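PDB 6ZTI: PlaB phospholipase from Legionella pneumophila, which probably hydrolyses phospholipids as a virulence-linked alpha/beta hydrolase whose activity is controlled by tetramerization mediated by NAD(H). Local coordinates for residues G91-C96 and N188-F193; L126-P131 and T226-S231; I291-Q296 and Y303-K308. All blocks are in the same frame, centred on the assembly; numbering follows the deposited sequence.

Contact 1: G91-C96 and N188-F193; sequences GQRFAC and NGVYSF
The guanidinium group of Arg93 meets the turn at Gly189 edge-on, and this one side chain carries the contact. Its NH2 comes within 2.9 Å of Gly189 O, a carbonyl oxygen lying at the rim of the guanidinium and near its plane, with Gly189 C behind it. NH1 lies a loose 4.4 Å from Val190 CG2, which approaches obliquely. CG of Arg93 sits beside the backbone N, anti to the carbonyl carbon (chi1 -69°), and the chain then bends twice more, bringing the charged end over to the loop before strand 191-197. Arg93 was deposited in two conformers, so this approach describes one of them.

Gly189 has a positive phi of 77°, which lets the loop turn at this point, and it carries no side chain beside the guanidinium. Strand 123-129 runs between the two segments. Arg93 packs on its Ser124 and gives a weak hydrogen bond from NH1 to Cys121 O just ahead of it, while Val190 rests on Leu123. The arginine therefore spans one intervening strand at the N-terminal edge of the sheet, from the first residue of strand 93-99 to the loop leading into strand 191-197, two strands that run parallel in the central beta-sheet of the alpha/beta hydrolase fold.

Contact 2: L126-P131 and T226-S231; sequences LIMLAP and TNMNYS
Thr226 and Pro131 are brought together by the first torsion of the threonine: at chi1 71° OG1 lies between the backbone N and the carbonyl carbon, while CG2 falls beside the backbone N and faces the proline. That methyl comes within 3.2 Å of Pro131 O. The threonine CA also approaches this oxygen, at 3.3 Å, in a CA-H...O contact, so that one carbonyl is met by both the backbone and the side chain. The two side chains cross at about a right angle, with CB of Thr226 3.8 Å from CD of the proline ring. OG1 is hydrogen-bonded to Val223 O, three residues earlier in the chain.

Met128 makes the second meeting. Extended through chi2 (169°), its chain carries CE to 4.2 Å from CG of Met228, an apolar touch of two thioether side chains. Met128 stands on parallel strand 123-129, and the chain turns off at Ala130, whose left-handed backbone (phi 40°) leads into Pro131. Contact 2 thus lies where a central strand of the alpha/beta hydrolase sheet gives way to a loop at its C-terminal end, the edge along which enzymes of this fold commonly carry their catalytic residues.

Beyond Thr226 the chain is shaped by an Asx turn. Asn227 OD1 accepts two hydrogen bonds from Asn229: its backbone N, 3.0 Å away, comes from above the carbonyl plane, whereas ND2, at 2.9 Å, lies in that plane on a lone pair. Asn227 ND2 donates to Asn450 O, and Asn229 OD1 receives Met256 N, tying the turn to neighbouring loops.

Contact 3: I291-Q296 and Y303-K308; sequences ILRCLQ and YNKLVK
Apolar contact dominates between Cys294 and Leu306. With CG anti to the backbone N (chi1 -169°), the leucine extends toward the facing helix and presses CD2 against its backbone, 3.6 Å from Cys294 CA. The same methyl lies 3.8 Å from Cys294 SG and touches the aliphatic start of Arg293 at CB. Both Cys294 and Leu306 also pack on Phe193 of strand 191-197, so the helix interface continues down onto the sheet.

Arg293 and Lys305 flank the apolar contact on its more exposed side. Arg293 bends at chi2 and chi3, which leaves Leu306 CD1 loosely over one face of its guanidinium, and its NH1 forms a salt bridge with Glu309 one turn further along the second helix. Lys305 contributes only methylene contact: its CE lies 4.5 Å from Arg293 NH2, and the ammonium stays apart from the arginine.

The axes of the two segments approach to 10.2 Å and run nearly antiparallel, at 155°. Joined by a short connection that includes Val297, helices 286-296 and 300-320 form an alpha-helical hairpin lying against one face of the central parallel sheet.

Overall arrangement
All three contacts converge on the central parallel sheet. Contacts 1 and 2 have centres about 16 Å apart and are linked directly by strand pairing: Phe193 N lies 2.7 Å from Leu126 O, and Phe193 O 2.9 Å from Met128 N. The helices of contact 3 cover the sheet, about 13 Å from contact 1 and 14 Å from contact 2, centre to centre. Phe193 packs between Cys294 and Tyr303, whose OH is 2.6 Å from Ser192 O, and Ile127 CD1 lies 3.6 Å from Leu295 CD2. The dinucleotide pockets lie away from all three contacts; of the three, contact 2 is buried, whereas contacts 1 and 3 lie nearer the surface of the hydrolase domain.

Contact 1: G91-C96 and N188-F193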
loop_
_atom_site.group_PDB
_atom_site.type_symbol
_atom_site.label_atom_id
_atom_site.label_comp_id
_atom_site.label_asym_id
_atom_site.label_seq_id
_atom_site.Cartn_x
_atom_site.Cartn_y
_atom_site.Cartn_z
ATOM N N GLY B 91 -6.479 -38.496 37.819
ATOM C CA GLY B 91 -7.044 -37.487 38.686
ATOM C C GLY B 91 -6.174 -36.272 38.921
ATOM O O GLY B 91 -6.632 -35.324 39.568
ATOM N N GLN B 92 -4.943 -36.264 38.422
ATOM C CA GLN B 92 -4.065 -35.131 38.652
ATOM C C GLN B 92 -4.487 -33.932 37.811
ATOM O O GLN B 92 -5.009 -34.066 36.704
ATOM C CB GLN B 92 -2.618 -35.505 38.337
ATOM C CG GLN B 92 -2.122 -36.731 39.080
ATOM C CD GLN B 92 -0.636 -36.674 39.327
ATOM O OE1 GLN B 92 -0.153 -35.799 40.045
ATOM N NE2 GLN B 92 0.103 -37.599 38.721
ATOM N N ARG B 93 -4.256 -32.745 38.362
ATOM C CA ARG B 93 -4.534 -31.488 37.686
ATOM C C ARG B 93 -3.271 -30.644 37.707
ATOM O O ARG B 93 -2.360 -30.879 38.508
ATOM C CB ARG B 93 -5.698 -30.724 38.345
ATOM C CG ARG B 93 -7.065 -31.388 38.175
ATOM C CD ARG B 93 -8.110 -30.432 37.578
ATOM N NE ARG B 93 -8.614 -29.449 38.539
ATOM C CZ ARG B 93 -9.442 -28.450 38.230
ATOM N NH1 ARG B 93 -9.866 -28.288 36.987
ATOM N NH2 ARG B 93 -9.850 -27.602 39.167
ATOM N N PHE B 94 -3.209 -29.653 36.814
ATOM C CA PHE B 94 -1.994 -28.866 36.703
ATOM C C PHE B 94 -2.241 -27.377 36.892
ATOM O O PHE B 94 -3.325 -26.851 36.629
ATOM C CB PHE B 94 -1.253 -29.130 35.364
ATOM C CG PHE B 94 -2.035 -28.827 34.114
ATOM C CD1 PHE B 94 -2.072 -27.548 33.593
ATOM C CD2 PHE B 94 -2.631 -29.851 33.394
ATOM C CE1 PHE B 94 -2.742 -27.282 32.422
ATOM C CE2 PHE B 94 -3.303 -29.588 32.221
ATOM C CZ PHE B 94 -3.359 -28.296 31.736
ATOM N N ALA B 95 -1.213 -26.725 37.418
ATOM C CA ALA B 95 -1.122 -25.280 37.472
ATOM C C ALA B 95 -0.189 -24.810 36.366
ATOM O O ALA B 95 0.878 -25.399 36.161
ATOM C CB ALA B 95 -0.608 -24.830 38.839
ATOM N N CYS B 96 -0.610 -23.776 35.638
ATOM C CA CYS B 96 0.224 -23.115 34.643
ATOM C C CYS B 96 0.782 -21.842 35.248
ATOM O O CYS B 96 0.030 -21.031 35.791
ATOM C CB CYS B 96 -0.549 -22.764 33.369
ATOM S SG CYS B 96 -0.760 -24.140 32.256
ATOM N N ASN B 188 -15.900 -22.551 39.074
ATOM C CA ASN B 188 -15.600 -23.838 38.472
ATOM C C ASN B 188 -14.333 -24.452 39.045
ATOM O O ASN B 188 -13.815 -25.425 38.490
ATOM C CB ASN B 188 -15.475 -23.692 36.951
ATOM C CG ASN B 188 -16.814 -23.540 36.268
ATOM O OD1 ASN B 188 -17.495 -24.529 35.995
ATOM N ND2 ASN B 188 -17.200 -22.301 35.974
ATOM N N GLY B 189 -13.811 -23.897 40.135
ATOM C CA GLY B 189 -12.648 -24.487 40.767
ATOM C C GLY B 189 -11.348 -24.213 40.058
ATOM O O GLY B 189 -10.378 -24.949 40.258
ATOM N N VAL B 190 -11.296 -23.181 39.229
ATOM C CA VAL B 190 -10.066 -22.747 38.586
ATOM C C VAL B 190 -9.674 -21.438 39.241
ATOM O O VAL B 190 -10.442 -20.467 39.223
ATOM C CB VAL B 190 -10.230 -22.591 37.069
ATOM C CG1 VAL B 190 -8.974 -21.967 36.449
ATOM C CG2 VAL B 190 -10.544 -23.946 36.416
ATOM N N TYR B 191 -8.494 -21.422 39.834
ATOM C CA TYR B 191 -8.003 -20.280 40.594
ATOM C C TYR B 191 -7.004 -19.547 39.716
ATOM O O TYR B 191 -5.917 -20.061 39.437
ATOM C CB TYR B 191 -7.402 -20.736 41.921
ATOM C CG TYR B 191 -8.457 -21.374 42.791
ATOM C CD1 TYR B 191 -9.524 -20.627 43.278
ATOM C CD2 TYR B 191 -8.410 -22.730 43.100
ATOM C CE1 TYR B 191 -10.523 -21.221 44.065
ATOM C CE2 TYR B 191 -9.376 -23.310 43.861
ATOM C CZ TYR B 191 -10.435 -22.563 44.347
ATOM O OH TYR B 191 -11.401 -23.166 45.122
ATOM N N SER B 192 -7.402 -18.362 39.253
ATOM C CA SER B 192 -6.643 -17.565 38.307
ATOM C C SER B 192 -6.069 -16.320 38.976
ATOM O O SER B 192 -6.728 -15.688 39.810
ATOM C CB SER B 192 -7.548 -17.164 37.144
ATOM O OG SER B 192 -6.783 -16.556 36.129
ATOM N N PHE B 193 -4.842 -15.957 38.598
ATOM C CA PHE B 193 -4.146 -14.831 39.210
ATOM C C PHE B 193 -3.324 -14.092 38.165
ATOM O O PHE B 193 -2.758 -14.703 37.251
ATOM C CB PHE B 193 -3.182 -15.275 40.333
ATOM C CG PHE B 193 -3.734 -16.336 41.234
ATOM C CD1 PHE B 193 -3.839 -17.650 40.800
ATOM C CD2 PHE B 193 -4.116 -16.031 42.532
ATOM C CE1 PHE B 193 -4.342 -18.626 41.632
ATOM C CE2 PHE B 193 -4.611 -17.016 43.376
ATOM C CZ PHE B 193 -4.725 -18.312 42.924
#

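Contact 2: L126-P131 and T226-S231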
loop_
_atom_site.group_PDB
_atom_site.type_symbol
_atom_site.label_atom_id
_atom_site.label_comp_id
_atom_site.label_asym_id
_atom_site.label_seq_id
_atom_site.Cartn_x
_atom_site.Cartn_y
_atom_site.Cartn_z
ATOM N N LEU B 126 -4.114 -20.888 37.337
ATOM C CA LEU B 126 -3.525 -20.108 36.251
ATOM C C LEU B 126 -2.873 -18.891 36.885
ATOM O O LEU B 126 -3.563 -18.006 37.401
ATOM C CB LEU B 126 -4.567 -19.710 35.210
ATOM C CG LEU B 126 -4.061 -18.781 34.099
ATOM C CD1 LEU B 126 -2.816 -19.360 33.436
ATOM C CD2 LEU B 126 -5.143 -18.530 33.065
ATOM N N ILE B 127 -1.543 -18.870 36.872
ATOM C CA ILE B 127 -0.749 -17.802 37.458
ATOM C C ILE B 127 -0.047 -17.104 36.303
ATOM O O ILE B 127 0.923 -17.627 35.750
ATOM C CB ILE B 127 0.251 -18.333 38.491
ATOM C CG1 ILE B 127 -0.484 -19.143 39.562
ATOM C CG2 ILE B 127 1.031 -17.169 39.114
ATOM C CD1 ILE B 127 0.432 -19.891 40.521
ATOM N N MET B 128 -0.545 -15.928 35.933
ATOM C CA MET B 128 -0.034 -15.157 34.805
ATOM C C MET B 128 0.902 -14.075 35.314
ATOM O O MET B 128 0.493 -13.238 36.122
ATOM C CB MET B 128 -1.188 -14.522 34.029
ATOM C CG MET B 128 -1.996 -15.512 33.203
ATOM S SD MET B 128 -3.494 -14.741 32.581
ATOM C CE MET B 128 -4.513 -14.812 34.052
ATOM N N LEU B 129 2.149 -14.089 34.836
ATOM C CA LEU B 129 3.151 -13.090 35.179
ATOM C C LEU B 129 3.288 -12.100 34.026
ATOM O O LEU B 129 3.609 -12.490 32.894
ATOM C CB LEU B 129 4.500 -13.746 35.479
ATOM C CG LEU B 129 4.509 -14.932 36.450
ATOM C CD1 LEU B 129 5.901 -15.567 36.597
ATOM C CD2 LEU B 129 3.995 -14.508 37.820
ATOM N N ALA B 130 3.043 -10.821 34.318
ATOM C CA ALA B 130 3.073 -9.734 33.340
ATOM C C ALA B 130 2.457 -10.157 32.009
ATOM O O ALA B 130 3.080 -9.968 30.957
ATOM C CB ALA B 130 4.505 -9.252 33.118
ATOM N N PRO B 131 1.243 -10.706 32.018
ATOM C CA PRO B 131 0.613 -11.143 30.764
ATOM C C PRO B 131 0.158 -9.974 29.917
ATOM O O PRO B 131 -0.364 -8.984 30.436
ATOM C CB PRO B 131 -0.596 -11.944 31.247
ATOM C CG PRO B 131 -0.985 -11.210 32.491
ATOM C CD PRO B 131 0.314 -10.830 33.154
ATOM N N THR B 226 -2.421 -5.849 31.782
ATOM C CA THR B 226 -2.318 -7.195 32.338
ATOM C C THR B 226 -3.589 -7.625 33.061
ATOM O O THR B 226 -3.834 -8.827 33.205
ATOM C CB THR B 226 -1.154 -7.325 33.332
ATOM O OG1 THR B 226 -1.447 -6.609 34.542
ATOM C CG2 THR B 226 0.151 -6.828 32.762
ATOM N N ASN B 227 -4.388 -6.671 33.518
ATOM C CA ASN B 227 -5.441 -6.935 34.483
ATOM C C ASN B 227 -6.626 -7.626 33.819
ATOM O O ASN B 227 -7.194 -7.111 32.851
ATOM C CB ASN B 227 -5.883 -5.624 35.120
ATOM C CG ASN B 227 -6.525 -5.817 36.463
ATOM O OD1 ASN B 227 -7.009 -6.895 36.793
ATOM N ND2 ASN B 227 -6.546 -4.755 37.252
ATOM N N MET B 228 -7.025 -8.770 34.363
ATOM C CA MET B 228 -8.225 -9.440 33.870
ATOM C C MET B 228 -9.507 -8.920 34.505
ATOM O O MET B 228 -10.579 -9.465 34.226
ATOM C CB MET B 228 -8.101 -10.943 34.094
ATOM C CG MET B 228 -7.089 -11.564 33.177
ATOM S SD MET B 228 -7.537 -11.452 31.442
ATOM C CE MET B 228 -9.085 -12.364 31.459
ATOM N N ASN B 229 -9.423 -7.901 35.352
ATOM C CA ASN B 229 -10.589 -7.177 35.850
ATOM C C ASN B 229 -10.806 -6.015 34.891
ATOM O O ASN B 229 -10.055 -5.039 34.912
ATOM C CB ASN B 229 -10.370 -6.678 37.280
ATOM C CG ASN B 229 -10.111 -7.807 38.273
ATOM O OD1 ASN B 229 -10.996 -8.611 38.569
ATOM N ND2 ASN B 229 -8.908 -7.851 38.808
ATOM N N TYR B 230 -11.797 -6.135 34.007
ATOM C CA TYR B 230 -12.084 -5.079 33.045
ATOM C C TYR B 230 -13.571 -5.103 32.719
ATOM O O TYR B 230 -14.278 -6.071 33.007
ATOM C CB TYR B 230 -11.261 -5.235 31.761
ATOM C CG TYR B 230 -11.405 -6.594 31.095
ATOM C CD1 TYR B 230 -10.595 -7.648 31.477
ATOM C CD2 TYR B 230 -12.335 -6.822 30.084
ATOM C CE1 TYR B 230 -10.701 -8.886 30.894
ATOM C CE2 TYR B 230 -12.439 -8.080 29.479
ATOM C CZ TYR B 230 -11.614 -9.104 29.904
ATOM O OH TYR B 230 -11.678 -10.366 29.372
ATOM N N SER B 231 -14.026 -4.041 32.064
ATOM C CA SER B 231 -15.413 -3.908 31.649
ATOM C C SER B 231 -15.494 -3.707 30.148
ATOM O O SER B 231 -14.567 -3.184 29.526
ATOM C CB SER B 231 -16.079 -2.739 32.337
ATOM O OG SER B 231 -16.275 -3.013 33.718
#

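Contact 3: I291-Q296 and Y303-K308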
loop_
_atom_site.group_PDB
_atom_site.type_symbol
_atom_site.label_atom_id
_atom_site.label_comp_id
_atom_site.label_asym_id
_atom_site.label_seq_id
_atom_site.Cartn_x
_atom_site.Cartn_y
_atom_site.Cartn_z
ATOM N N ILE B 291 3.869 -16.496 44.197
ATOM C CA ILE B 291 3.497 -17.698 43.452
ATOM C C ILE B 291 3.179 -18.836 44.409
ATOM O O ILE B 291 2.213 -19.583 44.207
ATOM C CB ILE B 291 4.608 -18.099 42.461
ATOM C CG1 ILE B 291 4.529 -17.223 41.221
ATOM C CG2 ILE B 291 4.479 -19.573 42.073
ATOM C CD1 ILE B 291 5.641 -17.416 40.230
ATOM N N LEU B 292 3.991 -18.996 45.456
ATOM C CA LEU B 292 3.780 -20.088 46.408
ATOM C C LEU B 292 2.440 -19.944 47.115
ATOM O O LEU B 292 1.723 -20.933 47.322
ATOM C CB LEU B 292 4.926 -20.123 47.423
ATOM C CG LEU B 292 4.997 -21.293 48.404
ATOM C CD1 LEU B 292 5.020 -22.627 47.671
ATOM C CD2 LEU B 292 6.233 -21.156 49.280
ATOM N N ARG B 293 2.075 -18.713 47.472
ATOM C CA ARG B 293 0.766 -18.462 48.065
ATOM C C ARG B 293 -0.350 -18.833 47.095
ATOM O O ARG B 293 -1.327 -19.491 47.474
ATOM C CB ARG B 293 0.656 -16.988 48.464
ATOM C CG ARG B 293 1.420 -16.596 49.710
ATOM C CD ARG B 293 0.840 -17.244 50.968
ATOM N NE ARG B 293 -0.604 -17.037 51.105
ATOM C CZ ARG B 293 -1.168 -15.967 51.662
ATOM N NH1 ARG B 293 -0.421 -14.977 52.140
ATOM N NH2 ARG B 293 -2.491 -15.884 51.737
ATOM N N CYS B 294 -0.222 -18.407 45.833
ATOM C CA CYS B 294 -1.258 -18.677 44.834
ATOM C C CYS B 294 -1.443 -20.176 44.640
ATOM O O CYS B 294 -2.575 -20.677 44.621
ATOM C CB CYS B 294 -0.900 -17.995 43.505
ATOM S SG CYS B 294 -0.934 -16.153 43.530
ATOM N N LEU B 295 -0.335 -20.911 44.518
ATOM C CA LEU B 295 -0.400 -22.360 44.355
ATOM C C LEU B 295 -1.037 -23.053 45.550
ATOM O O LEU B 295 -1.521 -24.183 45.414
ATOM C CB LEU B 295 1.001 -22.933 44.139
ATOM C CG LEU B 295 1.656 -22.640 42.789
ATOM C CD1 LEU B 295 3.091 -23.139 42.785
ATOM C CD2 LEU B 295 0.865 -23.285 41.657
ATOM N N GLN B 296 -1.031 -22.419 46.716
ATOM C CA GLN B 296 -1.601 -23.019 47.911
ATOM C C GLN B 296 -3.099 -22.754 48.047
ATOM O O GLN B 296 -3.752 -23.385 48.888
ATOM C CB GLN B 296 -0.831 -22.519 49.143
ATOM C CG GLN B 296 0.586 -23.119 49.230
ATOM C CD GLN B 296 1.506 -22.425 50.226
ATOM O OE1 GLN B 296 1.301 -21.266 50.597
ATOM N NE2 GLN B 296 2.540 -23.136 50.651
ATOM N N TYR B 303 -8.875 -18.091 48.284
ATOM C CA TYR B 303 -8.714 -17.252 47.106
ATOM C C TYR B 303 -9.044 -15.803 47.422
ATOM O O TYR B 303 -8.274 -14.898 47.092
ATOM C CB TYR B 303 -9.601 -17.755 45.966
ATOM C CG TYR B 303 -9.420 -16.985 44.667
ATOM C CD1 TYR B 303 -8.265 -17.124 43.914
ATOM C CD2 TYR B 303 -10.404 -16.134 44.198
ATOM C CE1 TYR B 303 -8.089 -16.436 42.723
ATOM C CE2 TYR B 303 -10.246 -15.445 43.005
ATOM C CZ TYR B 303 -9.080 -15.601 42.271
ATOM O OH TYR B 303 -8.898 -14.922 41.095
ATOM N N ASN B 304 -10.205 -15.564 48.046
ATOM C CA ASN B 304 -10.616 -14.198 48.349
ATOM C C ASN B 304 -9.681 -13.551 49.359
ATOM O O ASN B 304 -9.459 -12.333 49.312
ATOM C CB ASN B 304 -12.052 -14.182 48.876
ATOM C CG ASN B 304 -13.060 -14.449 47.794
ATOM O OD1 ASN B 304 -12.770 -14.296 46.611
ATOM N ND2 ASN B 304 -14.258 -14.836 48.191
ATOM N N LYS B 305 -9.140 -14.341 50.286
ATOM C CA LYS B 305 -8.095 -13.834 51.168
ATOM C C LYS B 305 -6.920 -13.306 50.354
ATOM O O LYS B 305 -6.449 -12.184 50.572
ATOM C CB LYS B 305 -7.656 -14.942 52.123
ATOM C CG LYS B 305 -6.620 -14.546 53.167
ATOM C CD LYS B 305 -6.836 -15.331 54.467
ATOM C CE LYS B 305 -5.540 -15.908 55.026
ATOM N NZ LYS B 305 -5.791 -16.755 56.236
ATOM N N LEU B 306 -6.455 -14.091 49.381
ATOM C CA LEU B 306 -5.326 -13.679 48.552
ATOM C C LEU B 306 -5.674 -12.492 47.663
ATOM O O LEU B 306 -4.825 -11.616 47.428
ATOM C CB LEU B 306 -4.863 -14.860 47.707
ATOM C CG LEU B 306 -3.541 -14.749 46.956
ATOM C CD1 LEU B 306 -2.510 -14.001 47.761
ATOM C CD2 LEU B 306 -3.027 -16.141 46.651
ATOM N N VAL B 307 -6.899 -12.446 47.135
ATOM C CA VAL B 307 -7.304 -11.292 46.331
ATOM C C VAL B 307 -7.092 -10.008 47.121
ATOM O O VAL B 307 -6.558 -9.017 46.608
ATOM C CB VAL B 307 -8.768 -11.429 45.888
ATOM C CG1 VAL B 307 -9.253 -10.150 45.248
ATOM C CG2 VAL B 307 -8.928 -12.597 44.919
ATOM N N LYS B 308 -7.510 -10.010 48.385
ATOM C CA LYS B 308 -7.386 -8.811 49.205
ATOM C C LYS B 308 -5.938 -8.543 49.585
ATOM O O LYS B 308 -5.497 -7.390 49.573
ATOM C CB LYS B 308 -8.249 -8.945 50.455
ATOM C CG LYS B 308 -8.297 -7.695 51.321
ATOM C CD LYS B 308 -7.972 -8.013 52.780
ATOM C CE LYS B 308 -6.466 -8.099 53.026
ATOM N NZ LYS B 308 -6.114 -7.693 54.418
#